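Local coordinates for protein bacteriocin (Streptococcus pyogenes, PDB 2FU2) that probably confers immunity to a bacteriocin, as a small all-helical protein of the enterocin A immunity family, at residues A[9-14]-A[32-37]; A[52-57]-A[67-72]. All blocks are in the same frame, centred on the assembly; numbering follows the deposited sequence.

Interaction 1 (A[9-14]-A[32-37])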
ATOM      1  N   ASP A   9       5.046  -7.333  -2.767  1.00 29.74           N
ATOM      2  CA  ASP A   9       4.846  -7.161  -4.186  1.00 30.28           C
ATOM      3  C   ASP A   9       3.662  -6.229  -4.564  1.00 31.44           C
ATOM      4  O   ASP A   9       3.830  -5.310  -5.424  1.00 32.46           O
ATOM      5  CB  ASP A   9       4.713  -8.511  -4.884  1.00 30.14           C
ATOM      6  CG  ASP A   9       6.032  -9.278  -4.936  1.00 29.09           C
ATOM      7  OD1 ASP A   9       7.081  -8.684  -4.619  1.00 27.71           O
ATOM      8  OD2 ASP A   9       6.000 -10.482  -5.280  1.00 25.74           O
ATOM      9  N   ALA A  10       2.491  -6.454  -3.918  1.00 31.15           N
ATOM     10  CA  ALA A  10       1.362  -5.546  -4.005  1.00 31.02           C
ATOM     11  C   ALA A  10       1.698  -4.085  -3.706  1.00 30.56           C
ATOM     12  O   ALA A  10       1.258  -3.197  -4.457  1.00 31.53           O
ATOM     13  CB  ALA A  10       0.180  -6.029  -3.127  1.00 31.48           C
ATOM     14  N   LEU A  11       2.446  -3.809  -2.643  1.00 29.30           N
ATOM     15  CA  LEU A  11       3.012  -2.428  -2.446  1.00 28.21           C
ATOM     16  C   LEU A  11       3.813  -1.939  -3.619  1.00 28.96           C
ATOM     17  O   LEU A  11       3.698  -0.741  -3.967  1.00 28.57           O
ATOM     18  CB  LEU A  11       3.939  -2.348  -1.252  1.00 25.99           C
ATOM     19  CG  LEU A  11       3.086  -2.419  -0.012  1.00 26.36           C
ATOM     20  CD1 LEU A  11       3.800  -3.011   1.154  1.00 28.23           C
ATOM     21  CD2 LEU A  11       2.551  -0.987   0.338  1.00 23.50           C
ATOM     22  N   SER A  12       4.604  -2.828  -4.245  1.00 30.21           N
ATOM     23  CA  SER A  12       5.517  -2.375  -5.304  1.00 32.27           C
ATOM     24  C   SER A  12       4.710  -2.032  -6.537  1.00 32.78           C
ATOM     25  O   SER A  12       5.038  -1.075  -7.259  1.00 33.89           O
ATOM     26  CB  SER A  12       6.573  -3.429  -5.663  1.00 32.80           C
ATOM     27  OG  SER A  12       7.404  -3.603  -4.533  1.00 36.04           O
ATOM     28  N   LYS A  13       3.679  -2.847  -6.775  1.00 32.76           N
ATOM     29  CA  LYS A  13       2.730  -2.637  -7.861  1.00 32.25           C
ATOM     30  C   LYS A  13       2.040  -1.292  -7.721  1.00 31.76           C
ATOM     31  O   LYS A  13       1.973  -0.528  -8.665  1.00 33.11           O
ATOM     32  CB  LYS A  13       1.692  -3.743  -7.896  1.00 30.82           C
ATOM     33  CG  LYS A  13       1.037  -3.842  -9.303  1.00 34.05           C
ATOM     34  CD  LYS A  13      -0.217  -4.667  -9.309  1.00 36.49           C
ATOM     35  CE  LYS A  13       0.016  -5.863 -10.059  1.00 40.28           C
ATOM     36  NZ  LYS A  13       0.801  -5.353 -11.208  1.00 44.89           N
ATOM     37  N   VAL A  14       1.523  -1.006  -6.539  1.00 31.54           N
ATOM     38  CA  VAL A  14       0.976   0.333  -6.252  1.00 31.65           C
ATOM     39  C   VAL A  14       2.021   1.475  -6.438  1.00 32.99           C
ATOM     40  O   VAL A  14       1.781   2.479  -7.166  1.00 34.08           O
ATOM     41  CB  VAL A  14       0.377   0.394  -4.819  1.00 30.90           C
ATOM     42  CG1 VAL A  14       0.096   1.813  -4.424  1.00 28.99           C
ATOM     43  CG2 VAL A  14      -0.894  -0.480  -4.740  1.00 26.34           C
ATOM     44  N   GLU A  32       8.022   3.904   2.138  1.00 30.46           N
ATOM     45  CA  GLU A  32       8.503   3.683   3.481  1.00 30.89           C
ATOM     46  C   GLU A  32       7.935   2.441   4.132  1.00 30.58           C
ATOM     47  O   GLU A  32       8.622   1.736   4.820  1.00 30.85           O
ATOM     48  CB  GLU A  32       8.223   4.887   4.357  1.00 29.54           C
ATOM     49  CG  GLU A  32       9.083   6.033   4.017  1.00 34.48           C
ATOM     50  CD  GLU A  32       9.013   7.194   5.030  1.00 42.53           C
ATOM     51  OE1 GLU A  32       8.670   6.947   6.222  1.00 45.56           O
ATOM     52  OE2 GLU A  32       9.336   8.350   4.636  1.00 43.47           O
ATOM     53  N   LEU A  33       6.646   2.219   3.938  1.00 31.20           N
ATOM     54  CA  LEU A  33       5.988   1.039   4.390  1.00 32.03           C
ATOM     55  C   LEU A  33       6.628  -0.200   3.726  1.00 32.30           C
ATOM     56  O   LEU A  33       6.986  -1.178   4.427  1.00 31.26           O
ATOM     57  CB  LEU A  33       4.477   1.151   4.085  1.00 32.34           C
ATOM     58  CG  LEU A  33       3.836   2.376   4.773  1.00 34.22           C
ATOM     59  CD1 LEU A  33       2.319   2.603   4.517  1.00 30.18           C
ATOM     60  CD2 LEU A  33       4.079   2.306   6.297  1.00 37.60           C
ATOM     61  N   ALA A  34       6.798  -0.173   2.400  1.00 32.32           N
ATOM     62  CA  ALA A  34       7.443  -1.334   1.701  1.00 32.80           C
ATOM     63  C   ALA A  34       8.851  -1.561   2.237  1.00 34.90           C
ATOM     64  O   ALA A  34       9.236  -2.718   2.427  1.00 35.83           O
ATOM     65  CB  ALA A  34       7.473  -1.165   0.233  1.00 31.49           C
ATOM     66  N   SER A  35       9.620  -0.501   2.542  1.00 35.42           N
ATOM     67  CA  SER A  35      10.948  -0.708   3.116  1.00 35.87           C
ATOM     68  C   SER A  35      10.900  -1.315   4.501  1.00 36.21           C
ATOM     69  O   SER A  35      11.779  -2.106   4.861  1.00 36.00           O
ATOM     70  CB  SER A  35      11.745   0.580   3.207  1.00 36.31           C
ATOM     71  OG  SER A  35      11.629   1.265   1.966  1.00 41.98           O
ATOM     72  N   GLN A  36       9.920  -0.919   5.303  1.00 35.89           N
ATOM     73  CA  GLN A  36       9.826  -1.456   6.639  1.00 36.43           C
ATOM     74  C   GLN A  36       9.507  -2.949   6.577  1.00 36.18           C
ATOM     75  O   GLN A  36      10.076  -3.746   7.309  1.00 34.62           O
ATOM     76  CB  GLN A  36       8.810  -0.664   7.453  1.00 35.03           C
ATOM     77  CG  GLN A  36       8.539  -1.269   8.831  1.00 37.52           C
ATOM     78  CD  GLN A  36       7.417  -0.527   9.627  1.00 39.50           C
ATOM     79  OE1 GLN A  36       6.922  -1.033  10.668  1.00 41.50           O
ATOM     80  NE2 GLN A  36       7.017   0.667   9.137  1.00 38.95           N
ATOM     81  N   LEU A  37       8.583  -3.309   5.696  1.00 36.69           N
ATOM     82  CA  LEU A  37       8.211  -4.693   5.440  1.00 38.03           C
ATOM     83  C   LEU A  37       9.420  -5.482   4.978  1.00 39.32           C
ATOM     84  O   LEU A  37       9.790  -6.501   5.563  1.00 39.39           O
ATOM     85  CB  LEU A  37       7.198  -4.759   4.307  1.00 36.53           C
ATOM     86  CG  LEU A  37       6.019  -5.715   4.376  1.00 37.34           C
ATOM     87  CD1 LEU A  37       5.445  -5.939   2.998  1.00 37.49           C
ATOM     88  CD2 LEU A  37       6.345  -7.031   5.026  1.00 36.00           C
TER
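With chi1 at -73°, L11 sets its CG beside its own backbone N and anti to its carbonyl carbon, and this rotation carries CD1 to the branched end of L37. L37 is turned to meet it by a chi1 of -139°, a value away from the usual staggered positions, which brings its CD1 within 3.8 Å of L11 CD1. The two leucine chains meet obliquely, one methyl against one methyl.

A34 lies on the same face of its helix as L37, three residues earlier, and takes the inner part of the leucine: L11 CB stands 4.0 Å from A34 CB. The CD1 of L11 is also 4.0 Å from the backbone CA of A34, so that this methyl touches both A34 and L37. The small alanine is where the backbones come nearest, with the CA atoms of L11 and A34 separated by 6.2 Å. No hydrogen bond crosses the contact; it is apolar packing that buries 152 Å² in all, and L11 supplies the largest share.

On helix 4-15 itself, L8, about one turn before L11, touches A34 and L37; beyond this pair of helices, L37 meets L46 of helix 44-60 and L11 meets L72 of helix 67-78. L11 thus packs against both helix 24-40 and helix 67-78, in keeping with its buried position. The pairing of helix 4-15 with helix 24-40 through a leucine set over an alanine forms part of the core of a four-helix bundle, consistent with the fold of enterocin A-type immunity proteins.

Interaction 2 (A[52-57]-A[67-72])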
ATOM      1  N   SER A  52      -4.522   2.166   6.760  1.00 28.52           N
ATOM      2  CA  SER A  52      -4.855   3.556   6.947  1.00 30.36           C
ATOM      3  C   SER A  52      -4.436   4.368   5.734  1.00 31.49           C
ATOM      4  O   SER A  52      -5.217   5.229   5.298  1.00 32.04           O
ATOM      5  CB  SER A  52      -4.167   4.149   8.177  1.00 30.00           C
ATOM      6  OG  SER A  52      -4.630   3.543   9.396  1.00 33.96           O
ATOM      7  N   LEU A  53      -3.215   4.126   5.219  1.00 31.15           N
ATOM      8  CA  LEU A  53      -2.727   4.887   4.063  1.00 31.40           C
ATOM      9  C   LEU A  53      -3.587   4.609   2.791  1.00 31.52           C
ATOM     10  O   LEU A  53      -4.012   5.540   2.101  1.00 32.33           O
ATOM     11  CB  LEU A  53      -1.225   4.623   3.827  1.00 31.03           C
ATOM     12  CG  LEU A  53      -0.573   5.308   2.637  1.00 29.82           C
ATOM     13  CD1 LEU A  53      -0.478   6.800   2.897  1.00 27.19           C
ATOM     14  CD2 LEU A  53       0.796   4.749   2.296  1.00 32.55           C
ATOM     15  N   ILE A  54      -3.912   3.341   2.535  1.00 31.44           N
ATOM     16  CA  ILE A  54      -4.725   2.976   1.380  1.00 31.10           C
ATOM     17  C   ILE A  54      -6.173   3.421   1.532  1.00 30.41           C
ATOM     18  O   ILE A  54      -6.746   3.958   0.578  1.00 30.82           O
ATOM     19  CB  ILE A  54      -4.613   1.450   1.035  1.00 31.36           C
ATOM     20  CG1 ILE A  54      -3.154   1.049   0.788  1.00 33.36           C
ATOM     21  CG2 ILE A  54      -5.377   1.154  -0.236  1.00 31.28           C
ATOM     22  CD1 ILE A  54      -2.532   1.745  -0.488  1.00 33.02           C
ATOM     23  N   ASN A  55      -6.762   3.268   2.715  1.00 29.38           N
ATOM     24  CA  ASN A  55      -8.091   3.905   2.935  1.00 30.00           C
ATOM     25  C   ASN A  55      -8.080   5.385   2.570  1.00 30.78           C
ATOM     26  O   ASN A  55      -8.986   5.849   1.853  1.00 30.84           O
ATOM     27  CB  ASN A  55      -8.593   3.737   4.357  1.00 28.15           C
ATOM     28  CG  ASN A  55      -8.821   2.320   4.688  1.00 29.05           C
ATOM     29  OD1 ASN A  55      -8.867   1.465   3.795  1.00 28.60           O
ATOM     30  ND2 ASN A  55      -8.978   2.032   5.960  1.00 29.27           N
ATOM     31  N   GLN A  56      -7.047   6.099   3.062  1.00 30.97           N
ATOM     32  CA  GLN A  56      -6.868   7.510   2.849  1.00 32.21           C
ATOM     33  C   GLN A  56      -6.757   7.784   1.357  1.00 32.07           C
ATOM     34  O   GLN A  56      -7.390   8.695   0.853  1.00 32.35           O
ATOM     35  CB  GLN A  56      -5.619   7.972   3.574  1.00 32.67           C
ATOM     36  CG  GLN A  56      -4.954   9.230   2.986  1.00 34.94           C
ATOM     37  CD  GLN A  56      -3.834   9.805   3.872  1.00 34.23           C
ATOM     38  OE1 GLN A  56      -2.989   9.075   4.401  1.00 38.19           O
ATOM     39  NE2 GLN A  56      -3.820  11.104   4.021  1.00 34.67           N
ATOM     40  N   TYR A  57      -5.971   6.972   0.633  1.00 32.16           N
ATOM     41  CA  TYR A  57      -5.858   7.164  -0.815  1.00 31.50           C
ATOM     42  C   TYR A  57      -7.239   6.964  -1.506  1.00 31.81           C
ATOM     43  O   TYR A  57      -7.741   7.822  -2.314  1.00 30.22           O
ATOM     44  CB  TYR A  57      -4.810   6.238  -1.418  1.00 30.90           C
ATOM     45  CG  TYR A  57      -4.628   6.568  -2.828  1.00 30.75           C
ATOM     46  CD1 TYR A  57      -3.639   7.449  -3.213  1.00 29.31           C
ATOM     47  CD2 TYR A  57      -5.533   6.095  -3.792  1.00 33.72           C
ATOM     48  CE1 TYR A  57      -3.507   7.840  -4.569  1.00 32.76           C
ATOM     49  CE2 TYR A  57      -5.422   6.468  -5.154  1.00 35.22           C
ATOM     50  CZ  TYR A  57      -4.399   7.347  -5.538  1.00 34.15           C
ATOM     51  OH  TYR A  57      -4.274   7.735  -6.856  1.00 33.17           O
ATOM     52  N   LYS A  67      -6.629  -0.624 -10.140  1.00 31.23           N
ATOM     53  CA  LYS A  67      -6.915  -1.933  -9.573  1.00 31.57           C
ATOM     54  C   LYS A  67      -5.927  -2.294  -8.464  1.00 31.14           C
ATOM     55  O   LYS A  67      -6.325  -2.841  -7.427  1.00 29.84           O
ATOM     56  CB  LYS A  67      -6.941  -3.036 -10.664  1.00 31.91           C
ATOM     57  CG  LYS A  67      -7.242  -4.517 -10.169  1.00 33.04           C
ATOM     58  CD  LYS A  67      -7.875  -5.524 -11.207  1.00 33.71           C
ATOM     59  CE  LYS A  67      -7.095  -5.655 -12.591  1.00 39.56           C
ATOM     60  NZ  LYS A  67      -7.483  -6.738 -13.679  1.00 36.51           N
ATOM     61  N   SER A  68      -4.642  -1.976  -8.687  1.00 30.85           N
ATOM     62  CA  SER A  68      -3.592  -2.391  -7.749  1.00 31.09           C
ATOM     63  C   SER A  68      -3.830  -1.866  -6.337  1.00 29.98           C
ATOM     64  O   SER A  68      -3.492  -2.502  -5.352  1.00 30.10           O
ATOM     65  CB  SER A  68      -2.214  -1.958  -8.254  1.00 31.05           C
ATOM     66  OG  SER A  68      -2.128  -0.554  -8.394  1.00 33.34           O
ATOM     67  N   ILE A  69      -4.446  -0.713  -6.248  1.00 30.96           N
ATOM     68  CA  ILE A  69      -4.745  -0.061  -4.960  1.00 31.86           C
ATOM     69  C   ILE A  69      -5.804  -0.869  -4.247  1.00 31.63           C
ATOM     70  O   ILE A  69      -5.675  -1.210  -3.067  1.00 31.07           O
ATOM     71  CB  ILE A  69      -5.159   1.384  -5.203  1.00 32.65           C
ATOM     72  CG1 ILE A  69      -3.957   2.134  -5.825  1.00 34.81           C
ATOM     73  CG2 ILE A  69      -5.715   2.058  -3.911  1.00 33.52           C
ATOM     74  CD1 ILE A  69      -3.471   3.369  -5.078  1.00 38.57           C
ATOM     75  N   PHE A  70      -6.820  -1.242  -4.990  1.00 31.58           N
ATOM     76  CA  PHE A  70      -7.839  -2.113  -4.432  1.00 32.18           C
ATOM     77  C   PHE A  70      -7.330  -3.502  -4.109  1.00 32.53           C
ATOM     78  O   PHE A  70      -7.766  -4.100  -3.105  1.00 32.60           O
ATOM     79  CB  PHE A  70      -9.037  -2.183  -5.353  1.00 32.82           C
ATOM     80  CG  PHE A  70      -9.887  -0.916  -5.345  1.00 34.33           C
ATOM     81  CD1 PHE A  70     -10.625  -0.549  -4.204  1.00 35.11           C
ATOM     82  CD2 PHE A  70      -9.940  -0.084  -6.481  1.00 32.83           C
ATOM     83  CE1 PHE A  70     -11.431   0.650  -4.211  1.00 38.49           C
ATOM     84  CE2 PHE A  70     -10.740   1.071  -6.511  1.00 31.59           C
ATOM     85  CZ  PHE A  70     -11.479   1.450  -5.386  1.00 33.49           C
ATOM     86  N   ASP A  71      -6.447  -4.034  -4.968  1.00 31.41           N
ATOM     87  CA  ASP A  71      -5.796  -5.284  -4.707  1.00 31.64           C
ATOM     88  C   ASP A  71      -5.000  -5.312  -3.375  1.00 31.39           C
ATOM     89  O   ASP A  71      -5.273  -6.133  -2.498  1.00 31.92           O
ATOM     90  CB  ASP A  71      -4.853  -5.623  -5.862  1.00 32.97           C
ATOM     91  CG  ASP A  71      -5.578  -6.099  -7.109  1.00 36.12           C
ATOM     92  OD1 ASP A  71      -6.819  -6.299  -7.119  1.00 41.36           O
ATOM     93  OD2 ASP A  71      -4.861  -6.254  -8.116  1.00 40.06           O
ATOM     94  N   LEU A  72      -4.005  -4.430  -3.250  1.00 29.92           N
ATOM     95  CA  LEU A  72      -3.355  -4.136  -1.987  1.00 29.53           C
ATOM     96  C   LEU A  72      -4.327  -3.922  -0.837  1.00 29.30           C
ATOM     97  O   LEU A  72      -4.205  -4.528   0.235  1.00 30.68           O
ATOM     98  CB  LEU A  72      -2.465  -2.874  -2.108  1.00 29.15           C
ATOM     99  CG  LEU A  72      -1.730  -2.449  -0.851  1.00 27.50           C
ATOM    100  CD1 LEU A  72      -0.917  -3.631  -0.194  1.00 31.87           C
ATOM    101  CD2 LEU A  72      -0.782  -1.302  -1.204  1.00 28.02           C
TER
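I54 and Y57 of helix 44-60 face I69 and L72 of helix 67-78 in the core of a helical bundle, the two helices forming a hairpin joined by the chain from 61 to 66. The axes of the two segments run in broadly opposite directions, 143° between their N-to-C directions, and come within 10.2 Å. All four side chains are buried, and no hydrogen bond links the segments.

Aliphatic packing comes first. I54 divides its branches between two partners: CG2, anti to the backbone N, lies 3.8 Å from I69 CG2 and also rests against the carbonyl oxygen of I69, whereas the CG1 branch serves L72. There I54 CD1 meets L72 CD2 at 3.6 Å, and the two chains are nearly perpendicular. Because I54 touches residues one turn apart, it spans a turn of the opposing helix. L72 also touches I50 of helix 44-60.

The aromatic part belongs to Y57. Its chi1 of -174° holds CG anti to the backbone N, from where the ring reaches I69, whose chain crosses it at about a right angle. H61, just past the end of helix 44-60, stacks on the Y57 ring; F26, edge-to-face, and V19 and I20 of helix 18-21 tie the tyrosine to earlier parts of the chain.

The CH-pi contact fixes the position of the I69 methyl over the ring: its CD1 sits 3.9 Å from the Y57 ring centroid, 22° off the ring normal. The methyl is thus over the face but displaced toward the rim, with Y57 CD2 and CE2 each 3.7 Å from I69 CD1.

Interactions 1 and 2 follow one another along the chain, the first closing before the second opens, and their centres lie about 12 Å apart on opposite sides of the centre of the chain, each about 6 Å from it. They nevertheless belong to one core, because their segments touch directly. V14 CG2 approaches S68 O to 3.3 Å and L72 CD2 to 3.6 Å, joining helix 4-15 to helix 67-78, and L33 CD1 comes to 3.4 Å from L53 CD2, joining helices 24-40 and 44-60. The aliphatic part of K13, an exposed residue, packs on S68, with K13 CD 3.5 Å from S68 CB. Together the contacts connect the four longer helices of the bundle.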